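Local atomic coordinates of 6-phospho-beta-glucosidase BglT (Thermotoga maritima, PDB entry 1UP7), a protein that hydrolyses cellobiose 6'-phosphate to glucose 6-phosphate and glucose, using NAD+ and a manganese ion as a family 4 glycosidase. Residues K20-I25 against H302-L307; E308-K313 against Y339-R344; V317-N322 against V345-Q350. One frame throughout, in Å; residues are numbered along the deposited sequence.

Contact 1: residues K20-I25 against H302-L307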
# COMPACT_ATOMS: atom_id res chain seq x y z
N LYS A 20 31.03 -26.25 17.17
CA LYS A 20 32.14 -26.00 16.27
C LYS A 20 32.03 -24.60 15.65
O LYS A 20 32.98 -23.84 15.65
CB LYS A 20 32.18 -27.08 15.17
CG LYS A 20 32.99 -26.76 13.91
CD LYS A 20 34.02 -27.83 13.64
CE LYS A 20 34.63 -27.73 12.21
NZ LYS A 20 33.66 -28.24 11.16
N GLY A 21 30.85 -24.29 15.13
CA GLY A 21 30.54 -22.95 14.66
C GLY A 21 30.78 -21.85 15.70
O GLY A 21 31.42 -20.85 15.40
N LEU A 22 30.28 -22.04 16.91
CA LEU A 22 30.46 -21.07 17.98
C LEU A 22 31.93 -20.92 18.37
O LEU A 22 32.39 -19.82 18.65
CB LEU A 22 29.58 -21.39 19.19
CG LEU A 22 28.07 -21.33 18.94
CD1 LEU A 22 27.25 -21.84 20.16
CD2 LEU A 22 27.66 -19.92 18.56
N LEU A 23 32.68 -22.02 18.35
CA LEU A 23 34.11 -21.98 18.61
C LEU A 23 34.81 -21.12 17.57
O LEU A 23 35.70 -20.35 17.91
CB LEU A 23 34.72 -23.39 18.62
CG LEU A 23 34.52 -24.26 19.88
CD1 LEU A 23 34.82 -25.74 19.58
CD2 LEU A 23 35.27 -23.76 21.13
N ASP A 24 34.41 -21.27 16.31
CA ASP A 24 35.03 -20.56 15.19
C ASP A 24 34.85 -19.04 15.29
O ASP A 24 35.75 -18.30 14.95
CB ASP A 24 34.47 -21.05 13.85
CG ASP A 24 35.06 -22.40 13.40
OD1 ASP A 24 36.06 -22.92 13.98
OD2 ASP A 24 34.55 -23.05 12.45
N ILE A 25 33.68 -18.58 15.73
CA ILE A 25 33.45 -17.14 15.87
C ILE A 25 34.00 -16.60 17.21
O ILE A 25 34.13 -15.38 17.39
CB ILE A 25 31.95 -16.75 15.64
CG1 ILE A 25 31.03 -17.30 16.75
CG2 ILE A 25 31.48 -17.20 14.22
CD1 ILE A 25 29.84 -16.43 17.04
N HIS A 302 27.51 -17.46 12.35
CA HIS A 302 27.80 -16.30 11.52
C HIS A 302 26.78 -15.17 11.79
O HIS A 302 27.17 -14.01 11.93
CB HIS A 302 27.85 -16.71 10.04
CG HIS A 302 29.18 -17.26 9.62
ND1 HIS A 302 29.71 -17.04 8.36
CD2 HIS A 302 30.10 -17.99 10.29
CE1 HIS A 302 30.89 -17.63 8.27
NE2 HIS A 302 31.15 -18.21 9.44
N LEU A 303 25.50 -15.54 11.89
CA LEU A 303 24.43 -14.61 12.26
C LEU A 303 24.70 -13.94 13.61
O LEU A 303 24.66 -12.71 13.73
CB LEU A 303 23.05 -15.28 12.26
CG LEU A 303 21.92 -14.31 12.66
CD1 LEU A 303 21.82 -13.09 11.69
CD2 LEU A 303 20.54 -15.00 12.85
N ILE A 304 25.03 -14.75 14.62
CA ILE A 304 25.31 -14.25 15.96
C ILE A 304 26.56 -13.34 15.98
O ILE A 304 26.57 -12.29 16.60
CB ILE A 304 25.41 -15.44 16.99
CG1 ILE A 304 24.03 -15.96 17.34
CG2 ILE A 304 26.13 -15.03 18.29
CD1 ILE A 304 24.02 -17.31 18.10
N ARG A 305 27.60 -13.77 15.29
CA ARG A 305 28.81 -12.99 15.11
C ARG A 305 28.51 -11.58 14.57
O ARG A 305 28.97 -10.59 15.12
CB ARG A 305 29.75 -13.76 14.18
CG ARG A 305 31.15 -13.20 13.99
CD ARG A 305 31.44 -12.79 12.54
NE ARG A 305 31.89 -13.88 11.69
CZ ARG A 305 31.36 -14.22 10.51
NH1 ARG A 305 30.31 -13.59 9.98
NH2 ARG A 305 31.89 -15.23 9.85
N ASP A 306 27.71 -11.49 13.51
CA ASP A 306 27.47 -10.20 12.84
C ASP A 306 26.39 -9.40 13.56
O ASP A 306 26.29 -8.19 13.41
CB ASP A 306 27.18 -10.39 11.34
CG ASP A 306 28.28 -11.13 10.62
OD1 ASP A 306 29.43 -11.05 11.11
OD2 ASP A 306 28.12 -11.83 9.59
N LEU A 307 25.61 -10.07 14.38
CA LEU A 307 24.70 -9.39 15.31
C LEU A 307 25.49 -8.77 16.46
O LEU A 307 25.07 -7.77 17.04
CB LEU A 307 23.70 -10.39 15.87
CG LEU A 307 22.18 -10.33 15.65
CD1 LEU A 307 21.66 -9.22 14.77
CD2 LEU A 307 21.71 -11.63 15.17
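Ile25 sets CG1 in the tight site between its own backbone N and carbonyl carbon (chi1 67°), which leaves CG2 beside the backbone N, while Arg305, facing it, swings CG anti to the backbone N (chi1 -173°). CB, CG2 and CD1 of Ile25 then all lie on Arg305, and the two side chains cross obliquely. This is helix-on-helix packing between the two parts of the subunit: helix 15-25, which follows the first strand of the Rossmann-type NAD-binding sheet, lies against helix 296-308 of the C-terminal family 4 region. Their local axes run in nearly the same direction, 30° apart, and approach to 9.7 Å.

The contact is made by few residues, and Ile25 is at its centre. Its CG2 touches Arg305 CB at 3.9 Å, so the aliphatic root of the arginine serves as the apolar surface, and its other branch sends CD1 to within 4.2 Å of Ile304 CG2. Leu22, one turn earlier, adds a looser contact through CD2, 4.5 Å from Ile304 CD1. Ile304 also packs on Tyr76 and Ile78 of strand 76-79, which ties the helix pair to the parallel sheet.

Beyond CG the arginine chain bends twice and turns its polar end back over its own helix. There NH1 bonds Asp306 OD1 at 2.9 Å, close to the guanidinium plane and on the syn side of the carboxylate; His315 bonds Asp306 OD2. Arg305 NH2 stands above one face of the His302 imidazole, over the ring centre and 3.0 Å from its plane.

Contact 2: residues E308-K313 against Y339-R344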
# COMPACT_ATOMS: atom_id res chain seq x y z
N GLU A 308 26.65 -9.34 16.77
CA GLU A 308 27.52 -8.82 17.84
C GLU A 308 28.47 -7.69 17.44
O GLU A 308 28.78 -6.88 18.28
CB GLU A 308 28.34 -9.95 18.48
CG GLU A 308 27.55 -10.76 19.48
CD GLU A 308 27.19 -9.92 20.68
OE1 GLU A 308 28.12 -9.58 21.44
OE2 GLU A 308 25.99 -9.56 20.84
N THR A 309 28.93 -7.65 16.20
CA THR A 309 29.82 -6.56 15.77
C THR A 309 29.03 -5.43 15.13
O THR A 309 27.81 -5.52 14.91
CB THR A 309 30.84 -7.05 14.73
OG1 THR A 309 30.12 -7.47 13.56
CG2 THR A 309 31.62 -8.26 15.23
N ASP A 310 29.76 -4.39 14.76
CA ASP A 310 29.19 -3.24 14.12
C ASP A 310 29.64 -3.11 12.68
O ASP A 310 29.56 -2.04 12.10
CB ASP A 310 29.51 -2.00 14.99
CG ASP A 310 28.63 -0.82 14.67
OD1 ASP A 310 27.39 -0.96 14.67
OD2 ASP A 310 29.10 0.28 14.35
N GLU A 311 30.07 -4.24 12.09
CA GLU A 311 30.57 -4.30 10.71
C GLU A 311 29.47 -4.05 9.68
O GLU A 311 29.63 -3.20 8.80
CB GLU A 311 31.12 -5.68 10.47
CG GLU A 311 32.59 -5.86 10.74
CD GLU A 311 33.18 -6.78 9.69
OE1 GLU A 311 32.79 -7.98 9.68
OE2 GLU A 311 33.99 -6.28 8.84
N GLY A 312 28.37 -4.80 9.81
CA GLY A 312 27.31 -4.85 8.81
C GLY A 312 27.60 -5.91 7.76
O GLY A 312 28.51 -5.76 6.95
N LYS A 313 26.83 -7.01 7.79
CA LYS A 313 27.03 -8.14 6.89
C LYS A 313 25.68 -8.62 6.41
O LYS A 313 24.68 -8.36 7.07
CB LYS A 313 27.81 -9.24 7.59
CG LYS A 313 29.20 -8.80 8.10
CD LYS A 313 30.32 -9.18 7.16
CE LYS A 313 31.06 -7.95 6.61
NZ LYS A 313 32.53 -7.92 6.94
N TYR A 339 20.69 -6.80 6.05
CA TYR A 339 21.90 -6.16 6.52
C TYR A 339 21.86 -6.32 8.04
O TYR A 339 20.96 -5.84 8.72
CB TYR A 339 21.89 -4.70 6.13
CG TYR A 339 23.06 -3.89 6.63
CD1 TYR A 339 24.32 -4.02 6.06
CD2 TYR A 339 22.89 -2.96 7.65
CE1 TYR A 339 25.38 -3.26 6.50
CE2 TYR A 339 23.94 -2.17 8.09
CZ TYR A 339 25.19 -2.33 7.51
OH TYR A 339 26.25 -1.57 7.95
N VAL A 340 22.83 -7.04 8.56
CA VAL A 340 22.79 -7.44 9.95
C VAL A 340 23.92 -6.70 10.69
O VAL A 340 25.10 -6.81 10.32
CB VAL A 340 22.89 -8.99 10.11
CG1 VAL A 340 23.03 -9.39 11.57
CG2 VAL A 340 21.68 -9.68 9.50
N ARG A 341 23.55 -5.92 11.69
CA ARG A 341 24.54 -5.08 12.36
C ARG A 341 24.10 -4.74 13.76
O ARG A 341 23.00 -4.23 13.96
CB ARG A 341 24.74 -3.82 11.54
CG ARG A 341 25.60 -2.77 12.13
CD ARG A 341 25.87 -1.66 11.11
NE ARG A 341 26.70 -0.62 11.70
CZ ARG A 341 27.26 0.38 11.04
NH1 ARG A 341 27.12 0.49 9.72
NH2 ARG A 341 28.00 1.25 11.71
N SER A 342 24.97 -5.00 14.73
CA SER A 342 24.79 -4.54 16.11
C SER A 342 23.41 -4.81 16.69
O SER A 342 22.72 -3.90 17.16
CB SER A 342 25.11 -3.06 16.24
OG SER A 342 26.50 -2.88 16.17
N GLY A 343 22.99 -6.05 16.67
CA GLY A 343 21.71 -6.42 17.24
C GLY A 343 20.50 -6.16 16.35
O GLY A 343 19.38 -6.49 16.74
N ARG A 344 20.69 -5.57 15.17
CA ARG A 344 19.53 -5.28 14.30
C ARG A 344 19.63 -5.91 12.92
O ARG A 344 20.72 -6.21 12.42
CB ARG A 344 19.22 -3.77 14.22
CG ARG A 344 19.49 -2.93 15.49
CD ARG A 344 19.53 -1.39 15.17
NE ARG A 344 20.83 -0.70 15.40
CZ ARG A 344 21.79 -0.53 14.48
NH1 ARG A 344 21.66 -1.02 13.24
NH2 ARG A 344 22.91 0.11 14.82
O HOH W 1 27.99 -7.05 11.65
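Asp310 and Arg341 form a side-on salt bridge, the guanidinium giving one nitrogen to each carboxylate oxygen. Arg341 has CG anti to its backbone N (chi1 173°) and runs extended from CG to NE, which carries the guanidinium out to Asp310. Arg341 NE reaches Asp310 OD1 at 3.1 Å in an almost straight bond (171°), and Arg341 NH2 reaches Asp310 OD2 at 3.0 Å, both from above the carboxylate plane. Ser342 OG donates to the same Asp310 OD1, at 2.6 Å and from the opposite face, so this oxygen has two donors. The remaining arginine nitrogen, NH1, is spent on Tyr339 OH, and NH2 also meets the carbonyl of Glu183 of the second subunit; all three nitrogens are thus engaged.

Backbone groups are paired as well. Thr309 O accepts from Ser342 N at 2.9 Å. Lys313 and Val340 exchange both bonds of an antiparallel hydrogen-bonded pair, Val340 N to Lys313 O being the shorter at 2.7 Å. A water accepts from Gly312 N, donates to Val340 O and bonds Thr309 OG1. Gly312, without a side chain, lets Tyr339 CE1 come to 3.4 Å from its CA.

Arg341 to Arg344 make a type I' turn, the classic tight connection of a two-residue beta hairpin, here joining strands 333-341 and 344-347.

Contact 3: residues V317-N322 against V345-Q350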
# COMPACT_ATOMS: atom_id res chain seq x y z
N VAL A 317 17.60 -14.51 5.91
CA VAL A 317 17.01 -14.74 7.22
C VAL A 317 15.49 -14.62 7.07
O VAL A 317 15.01 -14.03 6.12
CB VAL A 317 17.69 -13.67 8.14
CG1 VAL A 317 16.72 -12.69 8.83
CG2 VAL A 317 18.76 -14.31 9.03
N ASN A 318 14.72 -15.25 7.96
CA ASN A 318 13.25 -15.08 7.96
C ASN A 318 12.83 -13.92 8.84
O ASN A 318 13.12 -13.90 10.04
CB ASN A 318 12.49 -16.33 8.42
CG ASN A 318 12.65 -17.46 7.48
OD1 ASN A 318 11.77 -17.76 6.66
ND2 ASN A 318 13.80 -18.10 7.54
N THR A 319 12.13 -12.97 8.23
CA THR A 319 11.81 -11.72 8.86
C THR A 319 10.72 -11.01 8.04
O THR A 319 10.41 -11.46 6.92
CB THR A 319 13.09 -10.88 8.97
OG1 THR A 319 12.85 -9.77 9.82
CG2 THR A 319 13.46 -10.25 7.62
N ARG A 320 10.15 -9.93 8.59
CA ARG A 320 9.13 -9.16 7.85
C ARG A 320 9.70 -8.55 6.59
O ARG A 320 10.77 -7.99 6.61
CB ARG A 320 8.55 -8.05 8.69
CG ARG A 320 7.61 -8.47 9.79
CD ARG A 320 6.97 -7.26 10.49
NE ARG A 320 6.04 -7.65 11.53
CZ ARG A 320 5.80 -6.93 12.62
NH1 ARG A 320 6.43 -5.79 12.82
NH2 ARG A 320 4.91 -7.33 13.52
N ASN A 321 8.95 -8.67 5.50
CA ASN A 321 9.29 -8.12 4.20
C ASN A 321 9.82 -6.69 4.31
O ASN A 321 10.94 -6.41 3.85
CB ASN A 321 8.04 -8.21 3.32
CG ASN A 321 8.23 -7.68 1.89
OD1 ASN A 321 9.35 -7.59 1.36
ND2 ASN A 321 7.10 -7.35 1.25
N ASN A 322 9.02 -5.81 4.92
CA ASN A 322 9.31 -4.38 5.00
C ASN A 322 9.91 -3.77 3.72
O ASN A 322 10.95 -3.09 3.79
CB ASN A 322 10.26 -4.10 6.18
CG ASN A 322 9.60 -4.32 7.56
OD1 ASN A 322 10.30 -4.41 8.54
ND2 ASN A 322 8.29 -4.36 7.62
N VAL A 345 18.47 -6.12 12.33
CA VAL A 345 18.33 -6.82 11.07
C VAL A 345 17.63 -5.80 10.19
O VAL A 345 16.53 -5.39 10.51
CB VAL A 345 17.46 -8.12 11.27
CG1 VAL A 345 16.98 -8.71 9.96
CG2 VAL A 345 18.27 -9.16 12.00
N HIS A 346 18.26 -5.35 9.12
CA HIS A 346 17.59 -4.44 8.22
C HIS A 346 17.39 -5.10 6.88
O HIS A 346 18.29 -5.64 6.27
CB HIS A 346 18.34 -3.13 8.07
CG HIS A 346 18.59 -2.43 9.37
ND1 HIS A 346 17.68 -1.58 9.95
CD2 HIS A 346 19.66 -2.47 10.21
CE1 HIS A 346 18.16 -1.13 11.09
NE2 HIS A 346 19.37 -1.65 11.27
N THR A 347 16.18 -5.05 6.45
CA THR A 347 15.77 -5.48 5.15
C THR A 347 16.32 -4.57 4.02
O THR A 347 16.41 -3.35 4.17
CB THR A 347 14.23 -5.53 5.27
OG1 THR A 347 13.84 -6.90 5.51
CG2 THR A 347 13.57 -5.13 4.06
N LEU A 348 16.72 -5.19 2.92
CA LEU A 348 17.29 -4.52 1.74
C LEU A 348 16.32 -4.52 0.58
O LEU A 348 15.74 -5.54 0.26
CB LEU A 348 18.54 -5.27 1.26
CG LEU A 348 19.94 -4.70 1.52
CD1 LEU A 348 19.97 -3.96 2.82
CD2 LEU A 348 20.96 -5.81 1.55
N SER A 349 16.15 -3.38 -0.06
CA SER A 349 15.42 -3.30 -1.32
C SER A 349 15.89 -4.34 -2.37
O SER A 349 17.09 -4.46 -2.65
CB SER A 349 15.58 -1.91 -1.89
OG SER A 349 14.50 -1.71 -2.77
N GLN A 350 14.94 -5.07 -2.96
CA GLN A 350 15.26 -6.00 -4.05
C GLN A 350 14.42 -5.80 -5.33
O GLN A 350 14.66 -6.49 -6.33
CB GLN A 350 15.12 -7.47 -3.62
CG GLN A 350 15.80 -7.86 -2.32
CD GLN A 350 15.93 -9.37 -2.20
OE1 GLN A 350 16.91 -9.94 -2.67
NE2 GLN A 350 14.94 -10.03 -1.58
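Val317 and Val345 meet tip to tip, CG1 against CG1 at 4.1 Å, and lead the apolar part of this contact. Further along, Thr319 and Thr347 cross at a slant, with Thr319 CG2 4.0 Å from Thr347 OG1; Thr319 has its hydroxyl anti to the backbone N (chi1 -168°) and CG2 between that N and the carbonyl carbon, so that toward Thr347 it presents the methyl, while OG1 has a weak bond from Arg152. Asn322 joins through its CB, 4.1 Å from Thr347 CG2.

The polar part rests on one hydroxyl. Thr347 OG1 lies 3.4 Å from Arg320 O and equally far from Asn321 O; both bonds are weak and compete for a single proton. Thr347 CG2 comes very near Asn321 O, a closeness that leaves the rotation of this side chain, and with it both weak bonds, in doubt. The amide of Asn321 is held by Ile325 N and Pro329 O, while the guanidinium of Arg320 turns away to Asn153.

Strands 313-320 and 344-347 are the two outer members of a three-stranded antiparallel sheet, and their local directions differ by 72°, consistent with a strongly twisted sheet. Strand 333-341 runs between them, placing Cys338 against Thr319 and Ile336 against Thr347. Ile161 of strand 160-162, at the edge of the parallel sheet, packs on both valines; Asn153, the partner of Arg320, belongs to helix 144-155, and Thr347 touches Ser349 of the second subunit.

From the N terminus, contact 1 spans the longest separation: 276 residues, Rossmann strands and much of the C-terminal region included, separate 20-25 from 302-307. It closes before either of the others opens; contacts 2 and 3 are local. Their segments alternate, 308-313, 317-322, 339-344, 345-350, so the two loops cross without nesting, because contact 2 joins the first strand to the middle one and contact 3 the two outer strands. The three also touch: Leu307 of helix 296-308 packs on Val340 and the hairpin turn, Leu303 meets Val317, and Val340 meets Val345. Together they join the first Rossmann helix, helix 296-308 and the antiparallel sheet, and contacts 2 and 3 both reach the second subunit.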